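Local coordinates for protein carbonic anhydrase (Porphyridium purpureum, PDB 1DDZ) that probably catalyses the reversible hydration of carbon dioxide to hydrogencarbonate, as a zinc-dependent enzyme of the beta-carbonic anhydrase family, at residues Gln210-Leu224 / Leu286-Trp300. Residues are numbered along the deposited sequence; the frame is centred on the assembly and turned at random.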
loop_
_atom_site.group_PDB
_atom_site.type_symbol
_atom_site.label_atom_id
_atom_site.label_comp_id
_atom_site.label_asym_id
_atom_site.label_seq_id
_atom_site.Cartn_x
_atom_site.Cartn_y
_atom_site.Cartn_z
ATOM N N GLN A 210 -4.545 18.599 -13.524
ATOM C CA GLN A 210 -3.982 19.898 -13.233
ATOM C C GLN A 210 -3.651 20.061 -11.763
ATOM O O GLN A 210 -4.310 19.475 -10.901
ATOM C CB GLN A 210 -4.970 20.970 -13.700
ATOM C CG GLN A 210 -5.310 22.045 -12.696
ATOM C CD GLN A 210 -5.485 23.413 -13.331
ATOM O OE1 GLN A 210 -6.406 23.646 -14.096
ATOM N NE2 GLN A 210 -4.586 24.328 -13.010
ATOM N N GLY A 211 -2.598 20.829 -11.488
ATOM C CA GLY A 211 -2.181 21.106 -10.124
ATOM C C GLY A 211 -2.636 22.480 -9.669
ATOM O O GLY A 211 -2.666 23.437 -10.450
ATOM N N VAL A 212 -2.903 22.617 -8.378
ATOM C CA VAL A 212 -3.391 23.875 -7.854
ATOM C C VAL A 212 -2.981 23.977 -6.365
ATOM O O VAL A 212 -2.707 22.962 -5.748
ATOM C CB VAL A 212 -4.942 23.884 -8.122
ATOM C CG1 VAL A 212 -5.754 23.609 -6.873
ATOM C CG2 VAL A 212 -5.349 25.092 -8.894
ATOM N N VAL A 213 -2.790 25.187 -5.831
ATOM C CA VAL A 213 -2.443 25.387 -4.402
ATOM C C VAL A 213 -3.199 26.619 -3.998
ATOM O O VAL A 213 -3.587 27.396 -4.854
ATOM C CB VAL A 213 -0.979 25.885 -4.082
ATOM C CG1 VAL A 213 -0.260 24.969 -3.090
ATOM C CG2 VAL A 213 -0.206 26.224 -5.323
ATOM N N TYR A 214 -3.310 26.851 -2.695
ATOM C CA TYR A 214 -3.942 28.049 -2.222
ATOM C C TYR A 214 -3.510 28.236 -0.798
ATOM O O TYR A 214 -3.018 27.303 -0.165
ATOM C CB TYR A 214 -5.475 27.953 -2.303
ATOM C CG TYR A 214 -6.123 27.060 -1.261
ATOM C CD1 TYR A 214 -6.713 27.600 -0.097
ATOM C CD2 TYR A 214 -6.148 25.684 -1.431
ATOM C CE1 TYR A 214 -7.322 26.760 0.883
ATOM C CE2 TYR A 214 -6.734 24.856 -0.479
ATOM C CZ TYR A 214 -7.316 25.386 0.671
ATOM O OH TYR A 214 -7.816 24.432 1.520
ATOM N N GLY A 215 -3.650 29.452 -0.305
ATOM C CA GLY A 215 -3.349 29.726 1.081
ATOM C C GLY A 215 -4.716 30.040 1.640
ATOM O O GLY A 215 -5.499 30.752 1.001
ATOM N N VAL A 216 -5.025 29.522 2.820
ATOM C CA VAL A 216 -6.338 29.739 3.431
ATOM C C VAL A 216 -6.621 31.220 3.722
ATOM O O VAL A 216 -7.774 31.613 3.867
ATOM C CB VAL A 216 -6.512 28.868 4.714
ATOM C CG1 VAL A 216 -5.696 29.427 5.854
ATOM C CG2 VAL A 216 -7.976 28.753 5.099
ATOM N N GLY A 217 -5.571 32.040 3.760
ATOM C CA GLY A 217 -5.738 33.464 4.019
ATOM C C GLY A 217 -6.487 34.224 2.937
ATOM O O GLY A 217 -6.895 35.349 3.164
ATOM N N ASP A 218 -6.623 33.638 1.746
ATOM C CA ASP A 218 -7.355 34.283 0.654
ATOM C C ASP A 218 -8.211 33.306 -0.171
ATOM O O ASP A 218 -9.070 33.721 -0.962
ATOM C CB ASP A 218 -6.413 35.078 -0.273
ATOM C CG ASP A 218 -5.398 34.198 -1.008
ATOM O OD1 ASP A 218 -4.548 34.776 -1.717
ATOM O OD2 ASP A 218 -5.436 32.953 -0.894
ATOM N N GLY A 219 -7.952 32.010 0.004
ATOM C CA GLY A 219 -8.699 30.993 -0.710
ATOM C C GLY A 219 -8.544 31.078 -2.212
ATOM O O GLY A 219 -9.355 30.526 -2.949
ATOM N N LYS A 220 -7.449 31.668 -2.677
ATOM C CA LYS A 220 -7.244 31.831 -4.106
ATOM C C LYS A 220 -6.406 30.729 -4.691
ATOM O O LYS A 220 -5.266 30.520 -4.289
ATOM C CB LYS A 220 -6.616 33.191 -4.393
ATOM C CG LYS A 220 -6.568 33.527 -5.863
ATOM C CD LYS A 220 -6.162 34.962 -6.111
ATOM C CE LYS A 220 -6.522 35.330 -7.540
ATOM N NZ LYS A 220 -6.229 36.736 -7.940
ATOM N N LEU A 221 -6.963 30.026 -5.663
ATOM C CA LEU A 221 -6.237 28.932 -6.286
ATOM C C LEU A 221 -5.183 29.454 -7.253
ATOM O O LEU A 221 -5.478 30.325 -8.079
ATOM C CB LEU A 221 -7.195 28.013 -7.037
ATOM C CG LEU A 221 -8.242 27.247 -6.227
ATOM C CD1 LEU A 221 -9.101 26.469 -7.218
ATOM C CD2 LEU A 221 -7.596 26.304 -5.216
ATOM N N ARG A 222 -3.959 28.928 -7.134
ATOM C CA ARG A 222 -2.842 29.307 -7.998
ATOM C C ARG A 222 -2.566 28.117 -8.887
ATOM O O ARG A 222 -2.677 26.964 -8.448
ATOM C CB ARG A 222 -1.596 29.617 -7.189
ATOM C CG ARG A 222 -1.813 30.387 -5.930
ATOM C CD ARG A 222 -2.380 31.733 -6.173
ATOM N NE ARG A 222 -2.273 32.505 -4.942
ATOM C CZ ARG A 222 -2.402 33.823 -4.877
ATOM N NH1 ARG A 222 -2.649 34.514 -5.981
ATOM N NH2 ARG A 222 -2.263 34.453 -3.713
ATOM N N ASP A 223 -2.139 28.384 -10.110
ATOM C CA ASP A 223 -1.904 27.326 -11.080
ATOM C C ASP A 223 -0.533 26.672 -10.996
ATOM O O ASP A 223 0.457 27.351 -10.800
ATOM C CB ASP A 223 -2.127 27.906 -12.471
ATOM C CG ASP A 223 -2.361 26.864 -13.511
ATOM O OD1 ASP A 223 -2.414 25.673 -13.158
ATOM O OD2 ASP A 223 -2.499 27.242 -14.701
ATOM N N LEU A 224 -0.498 25.342 -11.057
ATOM C CA LEU A 224 0.773 24.613 -11.048
ATOM C C LEU A 224 0.990 23.961 -12.397
ATOM O O LEU A 224 2.014 23.311 -12.611
ATOM C CB LEU A 224 0.806 23.513 -9.991
ATOM C CG LEU A 224 1.335 23.811 -8.594
ATOM C CD1 LEU A 224 2.762 24.294 -8.663
ATOM C CD2 LEU A 224 0.481 24.838 -7.963
ATOM N N LEU A 286 2.240 32.466 -6.489
ATOM C CA LEU A 286 2.026 31.999 -7.840
ATOM C C LEU A 286 0.811 32.686 -8.442
ATOM O O LEU A 286 -0.069 33.152 -7.725
ATOM C CB LEU A 286 1.787 30.493 -7.847
ATOM C CG LEU A 286 2.842 29.589 -7.242
ATOM C CD1 LEU A 286 2.508 28.142 -7.637
ATOM C CD2 LEU A 286 4.226 30.002 -7.760
ATOM N N LYS A 287 0.751 32.715 -9.764
ATOM C CA LYS A 287 -0.371 33.306 -10.463
ATOM C C LYS A 287 -1.515 32.308 -10.592
ATOM O O LYS A 287 -1.338 31.102 -10.454
ATOM C CB LYS A 287 0.040 33.729 -11.872
ATOM C CG LYS A 287 0.848 34.996 -11.946
ATOM C CD LYS A 287 0.866 35.509 -13.378
ATOM C CE LYS A 287 -0.524 35.949 -13.880
ATOM N NZ LYS A 287 -0.936 37.270 -13.328
ATOM N N GLU A 288 -2.713 32.829 -10.799
ATOM C CA GLU A 288 -3.856 31.964 -11.013
ATOM C C GLU A 288 -3.782 31.737 -12.520
ATOM O O GLU A 288 -3.126 32.517 -13.227
ATOM C CB GLU A 288 -5.166 32.668 -10.631
ATOM C CG GLU A 288 -5.520 33.909 -11.461
ATOM C CD GLU A 288 -4.589 35.104 -11.212
ATOM O OE1 GLU A 288 -4.394 35.902 -12.164
ATOM O OE2 GLU A 288 -4.057 35.245 -10.074
ATOM N N GLY A 289 -4.360 30.636 -12.988
ATOM C CA GLY A 289 -4.367 30.351 -14.412
ATOM C C GLY A 289 -5.604 30.997 -15.004
ATOM O O GLY A 289 -6.338 31.672 -14.287
ATOM N N ALA A 290 -5.870 30.793 -16.290
ATOM C CA ALA A 290 -7.051 31.394 -16.908
ATOM C C ALA A 290 -8.229 30.429 -17.076
ATOM O O ALA A 290 -9.290 30.828 -17.555
ATOM C CB ALA A 290 -6.690 32.020 -18.235
ATOM N N ASN A 291 -8.029 29.162 -16.718
ATOM C CA ASN A 291 -9.070 28.137 -16.805
ATOM C C ASN A 291 -10.279 28.480 -15.914
ATOM O O ASN A 291 -10.161 29.214 -14.934
ATOM C CB ASN A 291 -8.467 26.774 -16.435
ATOM C CG ASN A 291 -9.485 25.651 -16.457
ATOM O OD1 ASN A 291 -10.231 25.471 -15.489
ATOM N ND2 ASN A 291 -9.536 24.897 -17.555
ATOM N N ARG A 292 -11.445 27.951 -16.260
ATOM C CA ARG A 292 -12.662 28.217 -15.503
ATOM C C ARG A 292 -12.532 27.934 -14.008
ATOM O O ARG A 292 -13.150 28.606 -13.193
ATOM C CB ARG A 292 -13.871 27.490 -16.116
ATOM C CG ARG A 292 -13.960 26.008 -15.841
ATOM C CD ARG A 292 -15.135 25.390 -16.590
ATOM N NE ARG A 292 -14.698 24.682 -17.793
ATOM C CZ ARG A 292 -14.810 23.364 -17.966
ATOM N NH1 ARG A 292 -15.354 22.604 -17.011
ATOM N NH2 ARG A 292 -14.334 22.793 -19.074
ATOM N N VAL A 293 -11.677 26.983 -13.656
ATOM C CA VAL A 293 -11.416 26.608 -12.260
ATOM C C VAL A 293 -11.038 27.840 -11.438
ATOM O O VAL A 293 -11.517 28.037 -10.303
ATOM C CB VAL A 293 -10.259 25.568 -12.205
ATOM C CG1 VAL A 293 -9.472 25.676 -10.907
ATOM C CG2 VAL A 293 -10.814 24.173 -12.372
ATOM N N PHE A 294 -10.231 28.695 -12.059
ATOM C CA PHE A 294 -9.751 29.901 -11.410
ATOM C C PHE A 294 -10.788 31.005 -11.427
ATOM O O PHE A 294 -11.032 31.653 -10.404
ATOM C CB PHE A 294 -8.418 30.340 -12.040
ATOM C CG PHE A 294 -7.358 29.262 -12.001
ATOM C CD1 PHE A 294 -7.134 28.452 -13.107
ATOM C CD2 PHE A 294 -6.611 29.034 -10.835
ATOM C CE1 PHE A 294 -6.201 27.430 -13.049
ATOM C CE2 PHE A 294 -5.673 28.011 -10.771
ATOM C CZ PHE A 294 -5.462 27.210 -11.873
ATOM N N VAL A 295 -11.505 31.127 -12.531
ATOM C CA VAL A 295 -12.515 32.174 -12.615
ATOM C C VAL A 295 -13.674 31.886 -11.654
ATOM O O VAL A 295 -14.115 32.777 -10.924
ATOM C CB VAL A 295 -12.952 32.453 -14.096
ATOM C CG1 VAL A 295 -13.459 31.218 -14.755
ATOM C CG2 VAL A 295 -14.003 33.538 -14.158
ATOM N N ASN A 296 -14.069 30.619 -11.557
ATOM C CA ASN A 296 -15.130 30.201 -10.639
ATOM C C ASN A 296 -14.651 30.389 -9.206
ATOM O O ASN A 296 -15.371 30.926 -8.359
ATOM C CB ASN A 296 -15.477 28.746 -10.875
ATOM C CG ASN A 296 -16.085 28.523 -12.225
ATOM O OD1 ASN A 296 -16.456 29.480 -12.894
ATOM N ND2 ASN A 296 -16.144 27.270 -12.666
ATOM N N ASN A 297 -13.417 29.977 -8.931
ATOM C CA ASN A 297 -12.862 30.162 -7.593
ATOM C C ASN A 297 -12.884 31.640 -7.218
ATOM O O ASN A 297 -13.216 31.998 -6.087
ATOM C CB ASN A 297 -11.433 29.618 -7.517
ATOM C CG ASN A 297 -10.724 30.022 -6.234
ATOM O OD1 ASN A 297 -11.089 29.587 -5.139
ATOM N ND2 ASN A 297 -9.708 30.860 -6.360
ATOM N N GLU A 298 -12.583 32.501 -8.187
ATOM C CA GLU A 298 -12.585 33.942 -7.963
ATOM C C GLU A 298 -13.976 34.474 -7.639
ATOM O O GLU A 298 -14.128 35.281 -6.732
ATOM C CB GLU A 298 -12.010 34.676 -9.174
ATOM C CG GLU A 298 -11.752 36.180 -8.939
ATOM C CD GLU A 298 -10.756 36.465 -7.813
ATOM O OE1 GLU A 298 -10.877 37.526 -7.164
ATOM O OE2 GLU A 298 -9.843 35.639 -7.574
ATOM N N ASN A 299 -14.994 34.025 -8.371
ATOM C CA ASN A 299 -16.369 34.480 -8.110
ATOM C C ASN A 299 -16.726 34.096 -6.686
ATOM O O ASN A 299 -17.199 34.921 -5.899
ATOM C CB ASN A 299 -17.379 33.849 -9.078
ATOM C CG ASN A 299 -17.190 34.303 -10.516
ATOM O OD1 ASN A 299 -17.707 33.680 -11.444
ATOM N ND2 ASN A 299 -16.443 35.396 -10.715
ATOM N N TRP A 300 -16.423 32.845 -6.348
ATOM C CA TRP A 300 -16.667 32.319 -5.015
ATOM C C TRP A 300 -16.041 33.226 -3.951
ATOM O O TRP A 300 -16.723 33.644 -3.011
ATOM C CB TRP A 300 -16.103 30.903 -4.897
ATOM C CG TRP A 300 -16.129 30.388 -3.507
ATOM C CD1 TRP A 300 -17.240 30.062 -2.772
ATOM C CD2 TRP A 300 -15.003 30.222 -2.626
ATOM N NE1 TRP A 300 -16.872 29.722 -1.485
ATOM C CE2 TRP A 300 -15.504 29.812 -1.372
ATOM C CE3 TRP A 300 -13.617 30.388 -2.779
ATOM C CZ2 TRP A 300 -14.674 29.562 -0.279
ATOM C CZ3 TRP A 300 -12.798 30.141 -1.698
ATOM C CH2 TRP A 300 -13.325 29.733 -0.464
HETATM O O HOH W 1 0.929 30.251 -11.543
HETATM O O HOH W 2 -5.501 27.570 -16.013
#
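F294, in the first turn of helix 292-307, lays its ring against the antiparallel hairpin of strands 208-214 and 222-227, which ends the mixed sheet of the first beta-carbonic anhydrase unit. The ring suits this place because apolar carbon approaches it obliquely from the hairpin: V212 CG2 lies 3.5 Å from F294 CE2, and D223 CB stands equally near F294 CZ. One face is covered by the chain at G289, whose N sits 3.3 Å above the ring plane and over its centre; the opposite face receives V293 CG1. An alanine in place of F294 would probably open a gap between V212 and G289 and leave L221 and V293 less firmly packed. L221, branched and flexible enough to fill the angle between helix and hairpin, reaches V293 CG1 with CD1 at 3.8 Å, while its carbonyl O, like Q210 NE2, lies at the ring edge. Farther along the strands, L286 CD1 fits among V213 CG2 and the two methyls of L224, beside helix 172-193.

Outside this apolar layer, segment 286-289 runs beside the hairpin's outer strand. D223 N donates to K287 O over 2.9 Å, nearly straight at 164°, and a water bridges D223 O and K287 O. At the helix start N291 serves as N-cap, its OD1 accepting from V293 N. Long, flexible charged chains suit this partly exposed polar edge: K220, fully extended with CG anti to its N (chi1 -171°), carries NZ between two carboxylates. E298 OE2 makes a long salt bridge to it and also pairs with R301. R222 bends back to D218, NH2 to OD1 at 3.1 Å, and K220 NZ meets E288 OE2 in a weak bond of 3.4 Å.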